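Nitronate monooxygenase family protein (Pseudomonas aeruginosa, PDB 4QIT) uses flavin mononucleotide and molecular oxygen to carry out the oxidative denitrification of alkyl nitronates, with the toxin propionate 3-nitronate the presumed physiological substrate. Local coordinates at residues L125-L129 with Q147-L151; M226-R232 with L351-R356; R284-M290 with D326-A332. The protein carries 1 engineered substitution. One frame throughout, in Å; residues are numbered along the deposited sequence.

Contact 1 of 3, residues L125-L129 with Q147-L151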
loop_
_atom_site.group_PDB
_atom_site.type_symbol
_atom_site.label_atom_id
_atom_site.label_comp_id
_atom_site.label_asym_id
_atom_site.label_seq_id
_atom_site.Cartn_x
_atom_site.Cartn_y
_atom_site.Cartn_z
ATOM N N LEU A 125 -1.840 -32.119 10.868
ATOM C CA LEU A 125 -2.407 -32.671 9.637
ATOM C C LEU A 125 -3.357 -33.858 9.857
ATOM O O LEU A 125 -4.476 -33.856 9.341
ATOM C CB LEU A 125 -1.306 -33.018 8.623
ATOM C CG LEU A 125 -1.737 -33.682 7.314
ATOM C CD1 LEU A 125 -2.739 -32.812 6.554
ATOM C CD2 LEU A 125 -0.526 -33.983 6.446
ATOM N N PRO A 126 -2.928 -34.879 10.624
ATOM C CA PRO A 126 -3.893 -35.973 10.798
ATOM C C PRO A 126 -5.165 -35.544 11.533
ATOM O O PRO A 126 -6.236 -36.077 11.234
ATOM C CB PRO A 126 -3.109 -37.020 11.604
ATOM C CG PRO A 126 -1.956 -36.281 12.200
ATOM C CD PRO A 126 -1.623 -35.194 11.229
ATOM N N MET A 127 -5.067 -34.597 12.461
ATOM C CA MET A 127 -6.272 -34.079 13.115
ATOM C C MET A 127 -7.220 -33.418 12.111
ATOM O O MET A 127 -8.441 -33.631 12.159
ATOM C CB MET A 127 -5.912 -33.112 14.246
ATOM C CG MET A 127 -7.106 -32.569 15.008
ATOM S SD MET A 127 -7.890 -31.120 14.261
ATOM C CE MET A 127 -6.635 -29.866 14.526
ATOM N N LEU A 128 -6.666 -32.625 11.198
ATOM C CA LEU A 128 -7.488 -31.980 10.173
ATOM C C LEU A 128 -8.125 -32.996 9.223
ATOM O O LEU A 128 -9.254 -32.806 8.770
ATOM C CB LEU A 128 -6.668 -30.948 9.389
ATOM C CG LEU A 128 -6.163 -29.734 10.175
ATOM C CD1 LEU A 128 -5.215 -28.916 9.306
ATOM C CD2 LEU A 128 -7.323 -28.872 10.659
ATOM N N LEU A 129 -7.399 -34.071 8.921
ATOM C CA LEU A 129 -7.910 -35.103 8.020
ATOM C C LEU A 129 -9.078 -35.847 8.668
ATOM O O LEU A 129 -9.978 -36.333 7.980
ATOM C CB LEU A 129 -6.794 -36.075 7.618
ATOM C CG LEU A 129 -5.658 -35.480 6.781
ATOM C CD1 LEU A 129 -4.585 -36.524 6.535
ATOM C CD2 LEU A 129 -6.173 -34.926 5.469
ATOM N N GLN A 147 1.006 -32.666 1.151
ATOM C CA GLN A 147 0.137 -32.385 2.292
ATOM C C GLN A 147 -1.137 -31.647 1.882
ATOM O O GLN A 147 -2.219 -31.963 2.375
ATOM C CB GLN A 147 0.893 -31.614 3.370
ATOM C CG GLN A 147 2.050 -32.405 3.961
ATOM C CD GLN A 147 2.766 -31.646 5.050
ATOM O OE1 GLN A 147 2.149 -30.895 5.808
ATOM N NE2 GLN A 147 4.078 -31.827 5.131
ATOM N N VAL A 148 -1.001 -30.681 0.975
ATOM C CA VAL A 148 -2.152 -30.000 0.388
ATOM C C VAL A 148 -3.067 -31.026 -0.272
ATOM O O VAL A 148 -4.281 -30.983 -0.100
ATOM C CB VAL A 148 -1.716 -28.964 -0.672
ATOM C CG1 VAL A 148 -2.926 -28.363 -1.377
ATOM C CG2 VAL A 148 -0.864 -27.863 -0.035
ATOM N N ARG A 149 -2.465 -31.960 -1.009
ATOM C CA ARG A 149 -3.207 -33.039 -1.664
ATOM C C ARG A 149 -3.958 -33.933 -0.680
ATOM O O ARG A 149 -5.098 -34.329 -0.931
ATOM C CB ARG A 149 -2.256 -33.903 -2.493
ATOM C CG ARG A 149 -1.753 -33.230 -3.760
ATOM C CD ARG A 149 -2.889 -32.875 -4.703
ATOM N NE ARG A 149 -2.415 -32.108 -5.851
ATOM C CZ ARG A 149 -3.213 -31.463 -6.696
ATOM N NH1 ARG A 149 -4.526 -31.499 -6.519
ATOM N NH2 ARG A 149 -2.703 -30.781 -7.712
ATOM N N ALA A 150 -3.308 -34.259 0.431
ATOM C CA ALA A 150 -3.924 -35.102 1.449
ATOM C C ALA A 150 -5.200 -34.465 2.006
ATOM O O ALA A 150 -6.203 -35.151 2.217
ATOM C CB ALA A 150 -2.938 -35.389 2.559
ATOM N N LEU A 151 -5.155 -33.155 2.248
ATOM C CA LEU A 151 -6.333 -32.426 2.710
ATOM C C LEU A 151 -7.432 -32.440 1.653
ATOM O O LEU A 151 -8.608 -32.655 1.957
ATOM C CB LEU A 151 -5.958 -30.979 3.057
ATOM C CG LEU A 151 -5.027 -30.796 4.254
ATOM C CD1 LEU A 151 -4.354 -29.426 4.228
ATOM C CD2 LEU A 151 -5.793 -30.973 5.552
#
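L125 and L151 meet through their branch ends, CD1 of L125 lying 3.7 Å from CD2 of L151. The other methyl of L125 turns along the partner helix to Q147, where CD2 stands 3.9 Å from CG, so the fork of this one leucine straddles two positions a helical turn apart. Its first torsion explains the reach: CG lies anti to the backbone N (chi1 177°), which carries both methyls out across the groove. L151 answers mainly with CD2; this methyl also touches L128, 3.9 Å from CB, and approaches L129, 4.0 Å from CD2. Three leucines of one helix therefore converge on a single methyl of the other. L129 adds a second point of contact, with its CD2 set against the backbone, 3.3 Å from A150 O, a close van der Waals approach of a methyl to a carbonyl.

The helix axes run almost parallel, 22° apart, with a closest approach of 10.5 Å. This is the side-by-side placement of successive outer helices in a TIM barrel: strand 135-139 lies between helices 124-131 and 145-153 in the chain, and helix 145-153 is the crossover of the beta-alpha-beta unit that continues into strand 157-162. The backbones draw together toward their C-terminal ends, the CA atoms of L125 and Q147 being 7.8 Å apart and those of L129 and L151 6.2 Å. On the inner side L128 rests on V136, and L151 on F138 and V158, which seats the pair on the strand layer. L128 also meets I61 of helix 54-65. At the N-terminal end of the pair F118 packs against both L125 and Q147, while V154 lies against L129 at the other end.

Contact 2 of 3, residues M226-R232 with L351-R356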
loop_
_atom_site.group_PDB
_atom_site.type_symbol
_atom_site.label_atom_id
_atom_site.label_comp_id
_atom_site.label_asym_id
_atom_site.label_seq_id
_atom_site.Cartn_x
_atom_site.Cartn_y
_atom_site.Cartn_z
ATOM N N MET A 226 -13.785 -2.754 3.829
ATOM C CA MET A 226 -14.579 -2.461 5.032
ATOM C C MET A 226 -16.080 -2.354 4.749
ATOM O O MET A 226 -16.887 -2.235 5.674
ATOM C CB MET A 226 -14.109 -1.140 5.655
ATOM C CG MET A 226 -12.628 -1.142 6.071
ATOM S SD MET A 226 -12.287 -2.330 7.381
ATOM C CE MET A 226 -13.143 -1.521 8.727
ATOM N N ASP A 227 -16.449 -2.360 3.476
ATOM C CA ASP A 227 -17.844 -2.155 3.104
ATOM C C ASP A 227 -18.128 -2.738 1.717
ATOM O O ASP A 227 -17.215 -3.236 1.052
ATOM C CB ASP A 227 -18.243 -0.672 3.219
ATOM C CG ASP A 227 -17.398 0.249 2.349
ATOM O OD1 ASP A 227 -16.729 -0.218 1.409
ATOM O OD2 ASP A 227 -17.411 1.474 2.602
ATOM N N GLY A 228 -19.390 -2.718 1.296
ATOM C CA GLY A 228 -19.727 -3.318 0.018
ATOM C C GLY A 228 -19.091 -2.635 -1.178
ATOM O O GLY A 228 -18.829 -3.292 -2.184
ATOM N N ARG A 229 -18.861 -1.324 -1.090
ATOM C CA ARG A 229 -18.124 -0.614 -2.142
ATOM C C ARG A 229 -16.722 -1.202 -2.316
ATOM O O ARG A 229 -16.275 -1.416 -3.446
ATOM C CB ARG A 229 -18.037 0.891 -1.846
ATOM C CG ARG A 229 -19.288 1.680 -2.225
ATOM C CD ARG A 229 -19.004 3.156 -2.059
ATOM N NE ARG A 229 -20.135 4.010 -2.408
ATOM C CZ ARG A 229 -20.330 4.537 -3.614
ATOM N NH1 ARG A 229 -19.477 4.290 -4.598
ATOM N NH2 ARG A 229 -21.385 5.312 -3.842
ATOM N N GLY A 230 -16.039 -1.481 -1.204
ATOM C CA GLY A 230 -14.743 -2.156 -1.251
ATOM C C GLY A 230 -14.822 -3.545 -1.872
ATOM O O GLY A 230 -13.947 -3.950 -2.647
ATOM N N ILE A 231 -15.878 -4.285 -1.544
ATOM C CA ILE A 231 -16.085 -5.596 -2.148
ATOM C C ILE A 231 -16.294 -5.488 -3.657
ATOM O O ILE A 231 -15.662 -6.205 -4.433
ATOM C CB ILE A 231 -17.258 -6.350 -1.488
ATOM C CG1 ILE A 231 -17.046 -6.422 0.027
ATOM C CG2 ILE A 231 -17.382 -7.740 -2.090
ATOM C CD1 ILE A 231 -18.119 -7.234 0.754
ATOM N N ARG A 232 -17.151 -4.560 -4.072
ATOM C CA ARG A 232 -17.406 -4.342 -5.486
ATOM C C ARG A 232 -16.128 -3.961 -6.216
ATOM O O ARG A 232 -15.884 -4.445 -7.322
ATOM C CB ARG A 232 -18.502 -3.289 -5.674
ATOM C CG ARG A 232 -19.882 -3.795 -5.236
ATOM C CD ARG A 232 -20.916 -2.662 -5.160
ATOM N NE ARG A 232 -21.142 -2.028 -6.456
ATOM C CZ ARG A 232 -22.077 -2.410 -7.323
ATOM N NH1 ARG A 232 -22.888 -3.423 -7.033
ATOM N NH2 ARG A 232 -22.210 -1.775 -8.479
ATOM N N LEU A 351 -23.100 -5.999 4.554
ATOM C CA LEU A 351 -22.129 -6.091 3.470
ATOM C C LEU A 351 -22.741 -6.619 2.181
ATOM O O LEU A 351 -22.421 -6.129 1.094
ATOM C CB LEU A 351 -20.950 -6.966 3.889
ATOM C CG LEU A 351 -20.085 -6.385 5.015
ATOM C CD1 LEU A 351 -19.118 -7.448 5.487
ATOM C CD2 LEU A 351 -19.331 -5.143 4.554
ATOM N N VAL A 352 -23.622 -7.608 2.292
ATOM C CA VAL A 352 -24.299 -8.141 1.111
ATOM C C VAL A 352 -25.227 -7.107 0.471
ATOM O O VAL A 352 -25.266 -6.974 -0.753
ATOM C CB VAL A 352 -25.081 -9.430 1.442
ATOM C CG1 VAL A 352 -25.938 -9.867 0.253
ATOM C CG2 VAL A 352 -24.105 -10.533 1.857
ATOM N N GLU A 353 -25.959 -6.363 1.296
ATOM C CA GLU A 353 -26.825 -5.300 0.784
ATOM C C GLU A 353 -25.985 -4.249 0.059
ATOM O O GLU A 353 -26.356 -3.775 -1.023
ATOM C CB GLU A 353 -27.621 -4.647 1.920
ATOM C CG GLU A 353 -28.617 -3.599 1.445
ATOM C CD GLU A 353 -29.181 -2.756 2.577
ATOM O OE1 GLU A 353 -29.008 -3.142 3.756
ATOM O OE2 GLU A 353 -29.794 -1.705 2.287
ATOM N N GLU A 354 -24.846 -3.895 0.648
ATOM C CA GLU A 354 -23.959 -2.909 0.047
ATOM C C GLU A 354 -23.334 -3.436 -1.249
ATOM O O GLU A 354 -23.134 -2.680 -2.196
ATOM C CB GLU A 354 -22.882 -2.468 1.059
ATOM C CG GLU A 354 -23.434 -1.673 2.239
ATOM C CD GLU A 354 -22.437 -1.432 3.371
ATOM O OE1 GLU A 354 -21.341 -2.059 3.401
ATOM O OE2 GLU A 354 -22.771 -0.617 4.264
ATOM N N LEU A 355 -23.044 -4.734 -1.289
ATOM C CA LEU A 355 -22.475 -5.378 -2.477
ATOM C C LEU A 355 -23.452 -5.367 -3.656
ATOM O O LEU A 355 -23.057 -5.172 -4.808
ATOM C CB LEU A 355 -22.044 -6.811 -2.143
ATOM C CG LEU A 355 -21.737 -7.788 -3.282
ATOM C CD1 LEU A 355 -20.636 -7.245 -4.194
ATOM C CD2 LEU A 355 -21.343 -9.155 -2.734
ATOM N N ARG A 356 -24.731 -5.570 -3.363
ATOM C CA ARG A 356 -25.749 -5.568 -4.411
ATOM C C ARG A 356 -25.940 -4.186 -5.021
ATOM O O ARG A 356 -26.298 -4.065 -6.192
ATOM C CB ARG A 356 -27.072 -6.082 -3.854
ATOM C CG ARG A 356 -27.069 -7.567 -3.581
ATOM C CD ARG A 356 -28.254 -7.948 -2.718
ATOM N NE ARG A 356 -28.349 -9.391 -2.535
ATOM C CZ ARG A 356 -29.095 -9.979 -1.607
ATOM N NH1 ARG A 356 -29.808 -9.247 -0.758
ATOM N NH2 ARG A 356 -29.117 -11.300 -1.519
#
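R232 reaches over the last turn of helix 344-355 and binds the carbonyl of L355. Beyond CB, its CG packs against a methyl of L355, 3.7 Å from CD1. CD comes next and passes over the backbone, 3.3 Å from L355 O. The chain then bends (chi3 62°), bringing the guanidinium back to that same carbonyl: NH1 donates to L355 O over 2.8 Å at 160°. The acceptor lies essentially in the guanidinium plane, although the donor is tilted from the carbonyl plane. NE turns elsewhere, forming a salt bridge with E236 of the second subunit. A cation beside the final carbonyls of a helix would be expected to suit the partial negative charge there.

The opposite polarity is met at the start of helix 228-236. E354, extended beyond CG, places OE1 2.9 Å from G228 N, which donates to it from the anti side, somewhat out of the carboxylate plane; OE2 is held by a salt bridge with R340. D227 is the N-cap: its OD1 accepts from G230 N at 3.0 Å, while OD2 pairs with R209 of the second subunit. These arginines probably temper the closeness of the two carboxylates. Because G228 has no side chain, E354 CB can settle 3.4 Å from G228 CA, and the helices cross at -55° with axes 8.0 Å apart.

Beneath these polar groups lies an apolar layer, in which I231 CG2 meets L355 CD1 at 3.9 Å. I231 continues onto I21 and V242, and L351 onto I21 and M244. The C-terminal helix thus covers the seam between strands 21-23 and 241-244, the first and last of the barrel, with helix 228-236 beside it, and the second subunit lies against D227, R229 and R232 of that neighbouring segment.

Contact 3 of 3, residues R284-M290 with D326-A332. With FMN (flavin mononucleotide), chain C; NIE (nitroethane), chain D.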
loop_
_atom_site.group_PDB
_atom_site.type_symbol
_atom_site.label_atom_id
_atom_site.label_comp_id
_atom_site.label_asym_id
_atom_site.label_seq_id
_atom_site.Cartn_x
_atom_site.Cartn_y
_atom_site.Cartn_z
ATOM N N ARG A 284 0.680 -5.205 11.191
ATOM C CA ARG A 284 0.056 -3.895 11.194
ATOM C C ARG A 284 -0.972 -3.723 12.308
ATOM O O ARG A 284 -1.900 -4.520 12.440
ATOM C CB ARG A 284 -0.620 -3.619 9.851
ATOM C CG ARG A 284 -1.305 -2.234 9.822
ATOM C CD ARG A 284 -2.015 -1.931 8.487
ATOM N NE ARG A 284 -1.079 -1.963 7.364
ATOM C CZ ARG A 284 -0.163 -1.033 7.112
ATOM N NH1 ARG A 284 -0.040 0.038 7.897
ATOM N NH2 ARG A 284 0.651 -1.199 6.075
ATOM N N GLY A 285 -0.830 -2.658 13.086
ATOM C CA GLY A 285 -1.836 -2.361 14.089
ATOM C C GLY A 285 -1.807 -0.920 14.529
ATOM O O GLY A 285 -1.146 -0.082 13.915
ATOM N N LEU A 286 -2.536 -0.635 15.602
ATOM C CA LEU A 286 -2.604 0.716 16.163
ATOM C C LEU A 286 -1.366 0.927 17.036
ATOM O O LEU A 286 -1.199 0.255 18.058
ATOM C CB LEU A 286 -3.890 0.869 16.992
ATOM C CG LEU A 286 -5.185 0.468 16.279
ATOM C CD1 LEU A 286 -6.396 0.510 17.203
ATOM C CD2 LEU A 286 -5.442 1.359 15.088
ATOM N N PRO A 287 -0.474 1.839 16.631
ATOM C CA PRO A 287 0.837 1.941 17.288
ATOM C C PRO A 287 0.757 2.329 18.764
ATOM O O PRO A 287 -0.072 3.144 19.193
ATOM C CB PRO A 287 1.575 3.016 16.470
ATOM C CG PRO A 287 0.502 3.727 15.707
ATOM C CD PRO A 287 -0.599 2.750 15.475
ATOM N N ASN A 288 1.632 1.709 19.541
ATOM C CA ASN A 288 1.721 1.970 20.969
ATOM C C ASN A 288 3.166 1.780 21.420
ATOM O O ASN A 288 4.081 1.860 20.610
ATOM C CB ASN A 288 0.733 1.098 21.750
ATOM C CG ASN A 288 0.975 -0.393 21.566
ATOM O OD1 ASN A 288 2.056 -0.830 21.165
ATOM N ND2 ASN A 288 -0.041 -1.185 21.890
ATOM N N ARG A 289 3.381 1.494 22.703
ATOM C CA ARG A 289 4.753 1.414 23.209
ATOM C C ARG A 289 5.551 0.212 22.689
ATOM O O ARG A 289 6.789 0.225 22.720
ATOM C CB ARG A 289 4.763 1.491 24.742
ATOM C CG ARG A 289 4.157 2.789 25.251
ATOM C CD ARG A 289 4.241 2.899 26.764
ATOM N NE ARG A 289 5.623 2.932 27.238
ATOM C CZ ARG A 289 5.960 2.827 28.520
ATOM N NH1 ARG A 289 5.020 2.678 29.435
ATOM N NH2 ARG A 289 7.235 2.860 28.879
ATOM N N MET A 290 4.858 -0.802 22.173
ATOM C CA MET A 290 5.545 -1.922 21.539
ATOM C C MET A 290 6.003 -1.644 20.112
ATOM O O MET A 290 6.655 -2.494 19.506
ATOM C CB MET A 290 4.686 -3.191 21.559
ATOM C CG MET A 290 4.640 -3.893 22.899
ATOM S SD MET A 290 6.293 -4.185 23.588
ATOM C CE MET A 290 7.140 -5.040 22.248
ATOM N N ASP A 326 -0.987 -0.176 27.137
ATOM C CA ASP A 326 -0.135 0.491 26.141
ATOM C C ASP A 326 0.829 -0.436 25.406
ATOM O O ASP A 326 1.630 0.025 24.592
ATOM C CB ASP A 326 0.662 1.636 26.781
ATOM C CG ASP A 326 -0.202 2.826 27.134
ATOM O OD1 ASP A 326 -1.332 2.939 26.607
ATOM O OD2 ASP A 326 0.262 3.660 27.939
ATOM N N PHE A 327 0.755 -1.735 25.685
ATOM C CA PHE A 327 1.624 -2.716 25.045
ATOM C C PHE A 327 0.810 -3.756 24.287
ATOM O O PHE A 327 1.362 -4.701 23.727
ATOM C CB PHE A 327 2.524 -3.390 26.093
ATOM C CG PHE A 327 3.453 -2.437 26.767
ATOM C CD1 PHE A 327 3.021 -1.656 27.828
ATOM C CD2 PHE A 327 4.751 -2.285 26.312
ATOM C CE1 PHE A 327 3.877 -0.745 28.432
ATOM C CE2 PHE A 327 5.620 -1.371 26.916
ATOM C CZ PHE A 327 5.175 -0.605 27.984
ATOM N N ALA A 328 -0.505 -3.569 24.264
ATOM C CA ALA A 328 -1.422 -4.536 23.656
ATOM C C ALA A 328 -1.216 -4.730 22.156
ATOM O O ALA A 328 -0.713 -3.843 21.447
ATOM C CB ALA A 328 -2.866 -4.132 23.929
ATOM N N ALA A 329 -1.612 -5.905 21.676
ATOM C CA ALA A 329 -1.628 -6.164 20.243
ATOM C C ALA A 329 -3.012 -5.799 19.720
ATOM O O ALA A 329 -3.974 -6.569 19.848
ATOM C CB ALA A 329 -1.310 -7.627 19.951
ATOM N N GLN A 330 -3.119 -4.603 19.150
ATOM C CA GLN A 330 -4.396 -4.109 18.653
ATOM C C GLN A 330 -4.301 -3.996 17.146
ATOM O O GLN A 330 -4.146 -2.911 16.585
ATOM C CB GLN A 330 -4.747 -2.780 19.340
ATOM C CG GLN A 330 -5.003 -2.994 20.849
ATOM C CD GLN A 330 -4.997 -1.718 21.667
ATOM O OE1 GLN A 330 -4.469 -0.691 21.250
ATOM N NE2 GLN A 330 -5.579 -1.788 22.865
ATOM N N TRP A 331 -4.366 -5.149 16.491
ATOM C CA TRP A 331 -4.188 -5.197 15.047
ATOM C C TRP A 331 -5.354 -4.530 14.301
ATOM O O TRP A 331 -6.511 -4.625 14.702
ATOM C CB TRP A 331 -4.030 -6.640 14.585
ATOM C CG TRP A 331 -2.990 -7.442 15.335
ATOM C CD1 TRP A 331 -3.199 -8.598 16.031
ATOM C CD2 TRP A 331 -1.594 -7.138 15.462
ATOM N NE1 TRP A 331 -2.010 -9.040 16.576
ATOM C CE2 TRP A 331 -1.022 -8.168 16.244
ATOM C CE3 TRP A 331 -0.785 -6.105 14.998
ATOM C CZ2 TRP A 331 0.343 -8.181 16.557
ATOM C CZ3 TRP A 331 0.570 -6.122 15.323
ATOM C CH2 TRP A 331 1.115 -7.156 16.088
ATOM N N ALA A 332 -5.032 -3.858 13.202
ATOM C CA ALA A 332 -6.023 -3.152 12.407
ATOM C C ALA A 332 -5.435 -2.821 11.044
ATOM O O ALA A 332 -4.256 -2.489 10.945
ATOM C CB ALA A 332 -6.469 -1.873 13.121
HETATM N N1 FMN C . -4.195 -13.917 9.185
HETATM C C2 FMN C . -3.839 -15.235 9.436
HETATM O O2 FMN C . -3.506 -15.950 8.500
HETATM N N3 FMN C . -3.883 -15.763 10.707
HETATM C C4 FMN C . -4.259 -14.946 11.752
HETATM O O4 FMN C . -4.300 -15.367 12.904
HETATM C C4A FMN C . -4.602 -13.629 11.507
HETATM N N5 FMN C . -4.968 -12.845 12.570
HETATM C C5A FMN C . -5.338 -11.536 12.375
HETATM C C6 FMN C . -5.714 -10.786 13.480
HETATM C C7 FMN C . -6.106 -9.472 13.336
HETATM C C7M FMN C . -6.521 -8.734 14.577
HETATM C C8 FMN C . -6.099 -8.885 12.070
HETATM C C8M FMN C . -6.504 -7.448 11.901
HETATM C C9 FMN C . -5.713 -9.644 10.959
HETATM C C9A FMN C . -5.332 -10.983 11.102
HETATM N N10 FMN C . -4.949 -11.769 10.014
HETATM C C10 FMN C . -4.577 -13.095 10.225
HETATM C "C1'" FMN C . -4.904 -11.180 8.627
HETATM C "C2'" FMN C . -6.181 -11.405 7.837
HETATM O "O2'" FMN C . -6.229 -12.739 7.399
HETATM C "C3'" FMN C . -6.230 -10.509 6.608
HETATM O "O3'" FMN C . -5.012 -10.523 5.893
HETATM C "C4'" FMN C . -6.472 -9.093 7.080
HETATM O "O4'" FMN C . -7.341 -9.110 8.197
HETATM C "C5'" FMN C . -7.137 -8.314 5.958
HETATM O "O5'" FMN C . -6.963 -6.975 6.308
HETATM P P FMN C . -8.157 -6.105 6.896
HETATM O O1P FMN C . -9.472 -6.717 6.491
HETATM O O2P FMN C . -7.963 -4.711 6.384
HETATM O O3P FMN C . -7.998 -6.182 8.378
HETATM N N3 NIE D . -1.924 -11.536 13.565
HETATM C C1 NIE D . -0.647 -13.471 13.059
HETATM C C2 NIE D . -1.602 -12.834 14.043
HETATM O O4 NIE D . -2.217 -11.394 12.381
HETATM O O5 NIE D . -1.523 -10.453 14.292
HETATM O O HOH W 1 -1.263 -2.439 18.857
HETATM O O HOH W 2 -2.431 0.097 23.144
HETATM O O HOH W 3 2.434 3.374 29.514
#
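With chi1 near 60°, N288 holds CG between its own backbone N and carbonyl carbon, which turns the amide toward D326-A328. ND2 donates to A328 O at 2.8 Å, in the carbonyl plane and on a lone pair. OD1 accepts from M290 N at 3.0 Å, an Asx turn that fixes the other end of the amide. A water joins ND2 to Q330 OE1, which R268 also holds. R289 CB makes a CH-pi contact with the F327 ring face, and the bend at chi3 (63°) brings the guanidinium back so that F327 CZ lies over one of its faces, 3.6 Å from R289 CZ, with the two planes 49° apart. NH2 goes on to a salt bridge with E102. M290 takes the ring's edge, SD lying 3.7 Å from F327 CD2, a Met-aromatic contact.

Further along, the two segments join as an antiparallel bridge. G285 and W331 form a non-hydrogen-bonded pair, flanked by L286 N to Q330 O at 3.0 Å and a longer A332 N to R284 O at 3.3 Å. The bridge attaches the loop before helix 344-355 to strand 283-285 of the small antiparallel sheet beside the TIM barrel, and sets W331 in the active site. Nitroethane O5 lies over the indole face, 2.7 Å from W331 NE1, while the flavin methyl C7M stands at the ring's edge, 3.3 Å from W331 CB. L286 CD2 packs on A332 CB, and the R284 guanidinium bonds to I184 O and T272 OG1.

Contacts 1 and 2 both join outer helices of the barrel and are partly buried, each about 20 Å from the chain's centre, yet their chemistry differs. Contact 1 pairs near-parallel neighbours through mainly leucine packing, with no polar bond between the segments, whereas contact 2 crosses more steeply, adds polar groups at helix ends to an apolar layer, and borders the second subunit. Contact 3 is the buried one. It ties a strand end to a loop with backbone bonds and waters, and it alone includes a residue that touches the bound ligands. Its segments fall within the long excursion closed by contact 2, about 8 Å away at the nearest atoms; contact 1 lies on the other side of the chain's centre from contact 3.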